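Local atomic coordinates of endonuclease NucS (Pyrococcus abyssi, PDB entry 2VLD), a protein that cleaves the 3' and 5' single-stranded ends of branched DNA and binds single-stranded DNA, working as a homodimer that interacts with PCNA. Residues I31-K36 / V102-P107; V159-V164 / V171-K176; D167-V172 / G200-G205. The protein carries 2 engineered substitutions. One frame throughout, in Å; residues are numbered along the deposited sequence.

Interaction 1 belongs to the N-terminal PH-like domain. Interactions 2 and 3 belong to the C-terminal nuclease domain, and their centres lie about 51 and 57 Å from that of interaction 1. Interactions 2 and 3 share strand 170-175: strand 157-164 pairs antiparallel with one edge of it and strand 203-209 parallel with the other. Interaction 2 is the most buried, with aliphatic packing on the sheet and an acidic group at one end. Interactions 1 and 3 are partly buried, and arginines from both carry salt bridges beyond their segments. Interaction 1 departs from regular pairing through a beta bulge. Interactions 1 and 2 also touch the second subunit.

Interaction 1. Residues I31-K36 / V102-P107; sequences IFARCK and VEIIEP
The first torsions of Lys36 (chi1 34°) and Glu103 (chi1 97°) both lie off the usual staggered values and bring the two CG atoms together. The side chains lie alongside each other, pointing the same way. Lys36 CG is 3.3 Å from Glu103 OE1, and the lysine methylenes run past the carboxylate. A bend at chi3 (-94°) then sets the course of the lysine end. Lys36 NZ stays 4.5 Å from Glu103 OE1, beyond a salt bridge; His38 is hydrogen-bonded to that oxygen. Ile105 reaches obliquely across the lysine chain, with its CD1 3.9 Å from Lys36 CD.

On the same face Arg34 and Glu106 meet through their CB atoms, 3.9 Å apart. The end of the Arg34 chain leads away from the pair, and the guanidinium makes a salt bridge with Glu116 of the second subunit. On the other face Cys35 CB packs 3.7 Å from Val102 CG1, and Ala33 approaches the CG2 branch of Ile104.

The backbones pair antiparallel with one irregularity, joining strand 28-40 to strands 98-104 and 106-113 in the antiparallel sheet of the N-terminal PH-like domain. Arg34 O receives two N-H groups, from Ile105 N and Glu106 N, each at 3.0 Å and from the same face of its carbonyl plane. Arg34 N returns a bond to Glu106 O at 2.9 Å. This is a classic beta bulge, and the chain turns a corner at Ile105. Beyond the bulge, Lys36 and Glu103 exchange a regular pair of backbone bonds.

Phe32 meets Phe113 of the second subunit with the ring planes nearly perpendicular. The chemistry is therefore divided: backbone bonds and aliphatic carbons join the strands within this domain, while the charged end of Arg34 serves the dimer interface.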
loop_
_atom_site.group_PDB
_atom_site.type_symbol
_atom_site.label_atom_id
_atom_site.label_comp_id
_atom_site.label_asym_id
_atom_site.label_seq_id
_atom_site.Cartn_x
_atom_site.Cartn_y
_atom_site.Cartn_z
ATOM N N ILE A 31 1.736 -0.138 11.033
ATOM C CA ILE A 31 2.001 0.890 12.015
ATOM C C ILE A 31 1.537 2.236 11.470
ATOM O O ILE A 31 1.804 2.589 10.317
ATOM C CB ILE A 31 3.500 0.937 12.360
ATOM C CG1 ILE A 31 3.932 -0.381 13.011
ATOM C CG2 ILE A 31 3.799 2.091 13.292
ATOM C CD1 ILE A 31 5.400 -0.759 12.760
ATOM N N PHE A 32 0.818 2.976 12.301
ATOM C CA PHE A 32 0.561 4.385 12.056
ATOM C C PHE A 32 1.480 5.158 12.989
ATOM O O PHE A 32 1.445 4.959 14.208
ATOM C CB PHE A 32 -0.898 4.699 12.347
ATOM C CG PHE A 32 -1.837 3.717 11.758
ATOM C CD1 PHE A 32 -1.954 2.440 12.300
ATOM C CD2 PHE A 32 -2.599 4.054 10.648
ATOM C CE1 PHE A 32 -2.816 1.508 11.744
ATOM C CE2 PHE A 32 -3.470 3.131 10.075
ATOM C CZ PHE A 32 -3.583 1.853 10.625
ATOM N N ALA A 33 2.312 6.023 12.420
ATOM C CA ALA A 33 3.353 6.688 13.202
ATOM C C ALA A 33 3.871 7.962 12.569
ATOM O O ALA A 33 4.022 8.049 11.351
ATOM C CB ALA A 33 4.527 5.728 13.452
ATOM N N ARG A 34 4.140 8.954 13.416
ATOM C CA ARG A 34 4.993 10.072 13.032
ATOM C C ARG A 34 6.392 9.501 13.114
ATOM O O ARG A 34 6.727 8.773 14.056
ATOM C CB ARG A 34 4.819 11.266 13.960
ATOM C CG ARG A 34 5.585 12.515 13.505
ATOM C CD ARG A 34 5.125 13.792 14.239
ATOM N NE ARG A 34 4.060 14.466 13.492
ATOM C CZ ARG A 34 4.227 15.568 12.759
ATOM N NH1 ARG A 34 5.418 16.157 12.678
ATOM N NH2 ARG A 34 3.194 16.093 12.110
ATOM N N CYS A 35 7.195 9.795 12.104
ATOM C CA CYS A 35 8.460 9.110 11.924
ATOM C C CYS A 35 9.250 9.882 10.922
ATOM O O CYS A 35 8.763 10.866 10.366
ATOM C CB CYS A 35 8.215 7.698 11.358
ATOM S SG CYS A 35 7.328 7.659 9.750
ATOM N N LYS A 36 10.473 9.432 10.685
ATOM C CA LYS A 36 11.177 9.834 9.481
ATOM C C LYS A 36 11.793 8.628 8.794
ATOM O O LYS A 36 11.852 7.537 9.369
ATOM C CB LYS A 36 12.167 10.992 9.708
ATOM C CG LYS A 36 12.866 11.032 11.046
ATOM C CD LYS A 36 13.210 12.474 11.450
ATOM C CE LYS A 36 14.630 12.893 11.037
ATOM N NZ LYS A 36 14.972 14.247 11.589
ATOM N N VAL A 102 12.759 3.264 9.206
ATOM C CA VAL A 102 11.723 4.118 9.731
ATOM C C VAL A 102 12.164 4.451 11.140
ATOM O O VAL A 102 12.065 3.611 12.032
ATOM C CB VAL A 102 10.351 3.390 9.762
ATOM C CG1 VAL A 102 9.312 4.222 10.484
ATOM C CG2 VAL A 102 9.884 3.090 8.351
ATOM N N GLU A 103 12.681 5.656 11.354
ATOM C CA GLU A 103 12.973 6.052 12.726
ATOM C C GLU A 103 11.698 6.591 13.338
ATOM O O GLU A 103 11.205 7.642 12.952
ATOM C CB GLU A 103 14.174 7.013 12.843
ATOM C CG GLU A 103 13.865 8.493 12.941
ATOM C CD GLU A 103 15.103 9.322 13.240
ATOM O OE1 GLU A 103 15.685 9.898 12.292
ATOM O OE2 GLU A 103 15.507 9.389 14.423
ATOM N N ILE A 104 11.146 5.823 14.261
ATOM C CA ILE A 104 9.873 6.155 14.873
ATOM C C ILE A 104 10.047 7.308 15.840
ATOM O O ILE A 104 10.871 7.251 16.746
ATOM C CB ILE A 104 9.273 4.946 15.611
ATOM C CG1 ILE A 104 9.184 3.749 14.653
ATOM C CG2 ILE A 104 7.931 5.323 16.239
ATOM C CD1 ILE A 104 8.345 2.612 15.158
ATOM N N ILE A 105 9.275 8.361 15.623
ATOM C CA ILE A 105 9.277 9.515 16.498
ATOM C C ILE A 105 8.176 9.361 17.541
ATOM O O ILE A 105 8.371 9.628 18.729
ATOM C CB ILE A 105 9.063 10.796 15.677
ATOM C CG1 ILE A 105 10.379 11.170 14.996
ATOM C CG2 ILE A 105 8.519 11.943 16.551
ATOM C CD1 ILE A 105 10.273 12.311 14.034
ATOM N N GLU A 106 7.028 8.892 17.074
ATOM C CA GLU A 106 5.806 8.911 17.836
ATOM C C GLU A 106 4.905 7.836 17.226
ATOM O O GLU A 106 4.319 8.048 16.161
ATOM C CB GLU A 106 5.190 10.311 17.727
ATOM C CG GLU A 106 3.724 10.435 18.109
ATOM C CD GLU A 106 3.488 10.582 19.599
ATOM O OE1 GLU A 106 4.467 10.760 20.356
ATOM O OE2 GLU A 106 2.308 10.524 20.012
ATOM N N PRO A 107 4.833 6.657 17.873
ATOM C CA PRO A 107 3.996 5.592 17.326
ATOM C C PRO A 107 2.547 5.730 17.788
ATOM O O PRO A 107 2.240 5.439 18.945
ATOM C CB PRO A 107 4.640 4.316 17.883
ATOM C CG PRO A 107 5.391 4.750 19.121
ATOM C CD PRO A 107 5.512 6.250 19.119
#

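Interaction 2. Residues V159-V164 / V171-K176; sequences VDVMGV and VVLELK
Asp160 meets strand 170-175 with its carboxylate. Its CG stands anti to the carbonyl carbon (chi1 -66°), and this carries OD2 to the backbone of Leu175. Leu175 N donates to Asp160 OD2 at 2.8 Å, using the anti lone pair of that oxygen. A side-chain oxygen thus accepts the strand N-H where the chain turns a corner at Asp160 and Val161.

Glu174 starts away from the partner strand, but its chain bends back at the second torsion (chi2 69°). Its OE1 then comes within 3.3 Å of Asp160 OD2. Both atoms are acceptors, so no hydrogen bond joins them, and the two carboxylate planes are only 18° apart. Lys176 NZ forms a salt bridge with Glu174 OE2 at 3.1 Å, on the anti side of that oxygen. Gln187 also donates to OE2, and Lys44 of the second subunit makes a salt bridge with Asp160 OD1.

The other side-chain contacts are aliphatic. Val161 and Leu173 lie side by side, with Val161 CB 3.9 Å from Leu173 CD1, under helix 127-136. Val159 and Val172 cross at about a right angle, their CG1 atoms 3.9 Å apart. Leu195 of helix 182-199 covers Val172.

The backbones form a beta hairpin. Gly163 and Val171 exchange two bonds. Leu173 N donates to Val161 O at 2.8 Å, while the return bond from Val161 N to Leu173 O is weak at 3.4 Å.

Asp160 and the Glu174-Leu175-Lys176 sequence fit the PD-(D/E)XK signature of this nuclease clan. The gathered carboxylates and lysine are consistent with the active site assigned to this domain, in which acidic groups of this kind probably serve metal-dependent cleavage.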
loop_
_atom_site.group_PDB
_atom_site.type_symbol
_atom_site.label_atom_id
_atom_site.label_comp_id
_atom_site.label_asym_id
_atom_site.label_seq_id
_atom_site.Cartn_x
_atom_site.Cartn_y
_atom_site.Cartn_z
ATOM N N VAL A 159 -20.995 -6.027 -19.557
ATOM C CA VAL A 159 -22.081 -6.982 -19.607
ATOM C C VAL A 159 -21.541 -8.287 -20.182
ATOM O O VAL A 159 -20.918 -8.277 -21.227
ATOM C CB VAL A 159 -23.234 -6.409 -20.484
ATOM C CG1 VAL A 159 -24.260 -7.475 -20.837
ATOM C CG2 VAL A 159 -23.898 -5.223 -19.783
ATOM N N ASP A 160 -21.783 -9.404 -19.503
ATOM C CA ASP A 160 -21.224 -10.710 -19.916
ATOM C C ASP A 160 -21.571 -11.073 -21.354
ATOM O O ASP A 160 -20.688 -11.206 -22.193
ATOM C CB ASP A 160 -21.669 -11.820 -18.949
ATOM C CG ASP A 160 -21.088 -11.643 -17.545
ATOM O OD1 ASP A 160 -20.142 -10.836 -17.408
ATOM O OD2 ASP A 160 -21.554 -12.299 -16.577
ATOM N N VAL A 161 -22.870 -11.242 -21.611
ATOM C CA VAL A 161 -23.434 -11.315 -22.952
ATOM C C VAL A 161 -24.561 -10.263 -23.083
ATOM O O VAL A 161 -25.344 -10.052 -22.154
ATOM C CB VAL A 161 -24.002 -12.702 -23.234
ATOM C CG1 VAL A 161 -24.776 -12.715 -24.557
ATOM C CG2 VAL A 161 -22.887 -13.736 -23.258
HETATM N N MSE A 162 -24.613 -9.592 -24.228
HETATM C CA MSE A 162 -25.712 -8.691 -24.544
HETATM C C MSE A 162 -26.277 -9.101 -25.886
HETATM O O MSE A 162 -25.529 -9.473 -26.803
HETATM C CB MSE A 162 -25.263 -7.234 -24.567
HETATM C CG MSE A 162 -26.393 -6.250 -24.759
HETATM SE SE MSE A 162 -25.787 -4.400 -24.495
HETATM C CE MSE A 162 -26.017 -3.675 -26.288
ATOM N N GLY A 163 -27.600 -9.060 -25.978
ATOM C CA GLY A 163 -28.290 -9.410 -27.196
ATOM C C GLY A 163 -29.616 -8.708 -27.339
ATOM O O GLY A 163 -29.894 -7.706 -26.675
ATOM N N VAL A 164 -30.438 -9.260 -28.220
ATOM C CA VAL A 164 -31.737 -8.710 -28.519
ATOM C C VAL A 164 -32.700 -9.893 -28.565
ATOM O O VAL A 164 -32.333 -10.973 -29.053
ATOM C CB VAL A 164 -31.667 -7.894 -29.837
ATOM C CG1 VAL A 164 -32.164 -8.694 -31.051
ATOM C CG2 VAL A 164 -32.416 -6.581 -29.695
ATOM N N VAL A 171 -31.494 -7.420 -24.363
ATOM C CA VAL A 171 -31.394 -8.396 -23.300
ATOM C C VAL A 171 -29.977 -8.413 -22.771
ATOM O O VAL A 171 -29.019 -8.665 -23.513
ATOM C CB VAL A 171 -31.784 -9.807 -23.778
ATOM C CG1 VAL A 171 -31.407 -10.865 -22.734
ATOM C CG2 VAL A 171 -33.269 -9.868 -24.099
ATOM N N VAL A 172 -29.863 -8.142 -21.476
ATOM C CA VAL A 172 -28.618 -8.279 -20.737
ATOM C C VAL A 172 -28.549 -9.657 -20.079
ATOM O O VAL A 172 -29.481 -10.048 -19.387
ATOM C CB VAL A 172 -28.538 -7.181 -19.670
ATOM C CG1 VAL A 172 -27.442 -7.466 -18.666
ATOM C CG2 VAL A 172 -28.292 -5.885 -20.327
ATOM N N LEU A 173 -27.463 -10.392 -20.308
ATOM C CA LEU A 173 -27.186 -11.637 -19.563
ATOM C C LEU A 173 -26.012 -11.463 -18.602
ATOM O O LEU A 173 -24.943 -10.988 -18.987
ATOM C CB LEU A 173 -26.872 -12.813 -20.491
ATOM C CG LEU A 173 -27.817 -13.299 -21.583
ATOM C CD1 LEU A 173 -27.243 -14.571 -22.205
ATOM C CD2 LEU A 173 -29.218 -13.541 -21.055
ATOM N N GLU A 174 -26.227 -11.839 -17.349
ATOM C CA GLU A 174 -25.172 -11.955 -16.357
ATOM C C GLU A 174 -24.949 -13.442 -16.072
ATOM O O GLU A 174 -25.848 -14.116 -15.570
ATOM C CB GLU A 174 -25.580 -11.210 -15.085
ATOM C CG GLU A 174 -24.531 -11.168 -13.977
ATOM C CD GLU A 174 -23.325 -10.298 -14.317
ATOM O OE1 GLU A 174 -23.282 -9.704 -15.421
ATOM O OE2 GLU A 174 -22.404 -10.214 -13.478
ATOM N N LEU A 175 -23.764 -13.948 -16.410
ATOM C CA LEU A 175 -23.445 -15.372 -16.225
ATOM C C LEU A 175 -22.599 -15.617 -14.987
ATOM O O LEU A 175 -21.488 -15.101 -14.854
ATOM C CB LEU A 175 -22.703 -15.954 -17.436
ATOM C CG LEU A 175 -22.947 -15.455 -18.857
ATOM C CD1 LEU A 175 -21.973 -16.116 -19.797
ATOM C CD2 LEU A 175 -24.381 -15.711 -19.298
ATOM N N LYS A 176 -23.131 -16.418 -14.079
ATOM C CA LYS A 176 -22.346 -16.934 -12.965
ATOM C C LYS A 176 -22.283 -18.451 -13.113
ATOM O O LYS A 176 -23.166 -19.051 -13.727
ATOM C CB LYS A 176 -22.947 -16.498 -11.623
ATOM C CG LYS A 176 -22.865 -14.979 -11.379
ATOM C CD LYS A 176 -21.615 -14.574 -10.580
ATOM C CE LYS A 176 -20.912 -13.331 -11.171
ATOM N NZ LYS A 176 -21.667 -12.031 -11.106
#

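Interaction 3. Residues D167-V172 / G200-G205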
loop_
_atom_site.group_PDB
_atom_site.type_symbol
_atom_site.label_atom_id
_atom_site.label_comp_id
_atom_site.label_asym_id
_atom_site.label_seq_id
_atom_site.Cartn_x
_atom_site.Cartn_y
_atom_site.Cartn_z
ATOM N N ASP A 167 -38.805 -9.636 -29.682
ATOM C CA ASP A 167 -39.504 -8.357 -29.871
ATOM C C ASP A 167 -38.568 -7.164 -30.099
ATOM O O ASP A 167 -39.020 -6.015 -30.144
ATOM C CB ASP A 167 -40.418 -8.063 -28.667
ATOM C CG ASP A 167 -41.276 -9.261 -28.255
ATOM O OD1 ASP A 167 -41.570 -10.136 -29.107
ATOM O OD2 ASP A 167 -41.663 -9.317 -27.067
ATOM N N GLY A 168 -37.272 -7.441 -30.237
ATOM C CA GLY A 168 -36.266 -6.403 -30.465
ATOM C C GLY A 168 -35.805 -5.672 -29.215
ATOM O O GLY A 168 -35.076 -4.683 -29.313
ATOM N N ASN A 169 -36.236 -6.147 -28.047
ATOM C CA ASN A 169 -35.776 -5.616 -26.757
ATOM C C ASN A 169 -34.321 -5.982 -26.502
ATOM O O ASN A 169 -33.870 -7.070 -26.867
ATOM C CB ASN A 169 -36.609 -6.182 -25.596
ATOM C CG ASN A 169 -38.069 -5.791 -25.665
ATOM O OD1 ASN A 169 -38.402 -4.609 -25.801
ATOM N ND2 ASN A 169 -38.953 -6.783 -25.545
ATOM N N ILE A 170 -33.595 -5.087 -25.849
ATOM C CA ILE A 170 -32.229 -5.388 -25.443
ATOM C C ILE A 170 -32.243 -6.329 -24.247
ATOM O O ILE A 170 -32.940 -6.088 -23.262
ATOM C CB ILE A 170 -31.414 -4.105 -25.169
ATOM C CG1 ILE A 170 -30.978 -3.502 -26.502
ATOM C CG2 ILE A 170 -30.204 -4.402 -24.295
ATOM C CD1 ILE A 170 -30.469 -2.108 -26.410
ATOM N N VAL A 171 -31.494 -7.420 -24.363
ATOM C CA VAL A 171 -31.394 -8.396 -23.300
ATOM C C VAL A 171 -29.977 -8.413 -22.771
ATOM O O VAL A 171 -29.019 -8.665 -23.513
ATOM C CB VAL A 171 -31.784 -9.807 -23.778
ATOM C CG1 VAL A 171 -31.407 -10.865 -22.734
ATOM C CG2 VAL A 171 -33.269 -9.868 -24.099
ATOM N N VAL A 172 -29.863 -8.142 -21.476
ATOM C CA VAL A 172 -28.618 -8.279 -20.737
ATOM C C VAL A 172 -28.549 -9.657 -20.079
ATOM O O VAL A 172 -29.481 -10.048 -19.387
ATOM C CB VAL A 172 -28.538 -7.181 -19.670
ATOM C CG1 VAL A 172 -27.442 -7.466 -18.666
ATOM C CG2 VAL A 172 -28.292 -5.885 -20.327
ATOM N N GLY A 200 -34.509 3.172 -23.010
ATOM C CA GLY A 200 -35.896 3.189 -22.554
ATOM C C GLY A 200 -36.182 2.033 -21.625
ATOM O O GLY A 200 -35.265 1.332 -21.209
ATOM N N GLU A 201 -37.457 1.826 -21.315
ATOM C CA GLU A 201 -37.868 0.848 -20.310
ATOM C C GLU A 201 -37.785 -0.605 -20.794
ATOM O O GLU A 201 -37.867 -1.534 -19.984
ATOM C CB GLU A 201 -39.282 1.177 -19.805
ATOM C CG GLU A 201 -39.624 0.625 -18.413
ATOM C CD GLU A 201 -38.967 1.398 -17.268
ATOM O OE1 GLU A 201 -38.287 2.419 -17.522
ATOM O OE2 GLU A 201 -39.134 0.976 -16.102
ATOM N N ASN A 202 -37.610 -0.799 -22.100
ATOM C CA ASN A 202 -37.606 -2.147 -22.674
ATOM C C ASN A 202 -36.228 -2.795 -22.796
ATOM O O ASN A 202 -35.694 -2.995 -23.895
ATOM C CB ASN A 202 -38.361 -2.178 -24.005
ATOM C CG ASN A 202 -39.857 -1.996 -23.830
ATOM O OD1 ASN A 202 -40.421 -2.254 -22.757
ATOM N ND2 ASN A 202 -40.510 -1.554 -24.890
ATOM N N VAL A 203 -35.671 -3.112 -21.633
ATOM C CA VAL A 203 -34.397 -3.794 -21.496
ATOM C C VAL A 203 -34.640 -4.899 -20.490
ATOM O O VAL A 203 -35.165 -4.649 -19.404
ATOM C CB VAL A 203 -33.300 -2.844 -20.951
ATOM C CG1 VAL A 203 -32.068 -3.622 -20.493
ATOM C CG2 VAL A 203 -32.923 -1.801 -21.985
ATOM N N ARG A 204 -34.271 -6.122 -20.842
ATOM C CA ARG A 204 -34.467 -7.244 -19.933
ATOM C C ARG A 204 -33.158 -7.699 -19.312
ATOM O O ARG A 204 -32.101 -7.640 -19.940
ATOM C CB ARG A 204 -35.171 -8.401 -20.638
ATOM C CG ARG A 204 -36.551 -8.033 -21.133
ATOM C CD ARG A 204 -37.453 -9.223 -21.215
ATOM N NE ARG A 204 -37.203 -9.978 -22.427
ATOM C CZ ARG A 204 -36.942 -11.280 -22.461
ATOM N NH1 ARG A 204 -36.917 -11.998 -21.352
ATOM N NH2 ARG A 204 -36.725 -11.868 -23.624
ATOM N N GLY A 205 -33.238 -8.142 -18.067
ATOM C CA GLY A 205 -32.086 -8.684 -17.382
ATOM C C GLY A 205 -32.319 -10.134 -17.036
ATOM O O GLY A 205 -33.197 -10.453 -16.243
#
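Strands 170-172 and 203-205 run parallel, with Ile170 beside Val203 and Val171 beside Arg204, their axes 4.6 Å apart at closest and 21° from aligned. Arg204 provides both backbone bonds. Its N donates to Ile170 O, and its O accepts from Val172 N, each at 2.8 Å and nearly straight.

Its side chain lies alongside Val171 and points the same way. A bend at the third torsion (chi3 -80°) turns the guanidinium so that Val171 CG2 sits over one of its faces, 4.0 Å from Arg204 NH2. The polar rim is engaged by acidic residues: Glu142 and Asp165 make salt bridges with NH2, and Glu226 makes one with NH1. Several bonds thus probably fix the rotation of the group.

On the other face of the sheet the contact is aliphatic. Ile170 CB lies 4.2 Å from Val203 CG2, and Val172 CG2 lies 4.4 Å from Val203 CG1. Helix 182-199 covers this layer, with Tyr199 on Ile170 and Val192 on Val203.

Before the strands begin, Asn169 and Asn202 pack without a hydrogen bond between them. Asn169 OD1 faces Asn202 CB, and the amide planes are turned 66° apart. Asn202 is the centre of an inverse gamma turn leading into strand 203-209, closed by a weak bond from Val203 N to Glu201 O.

Strand 170-175, helix 182-199 and strand 203-209 make a beta-alpha-beta crossover. This unit, inside a mixed sheet, is characteristic of the PD-(D/E)XK nuclease core.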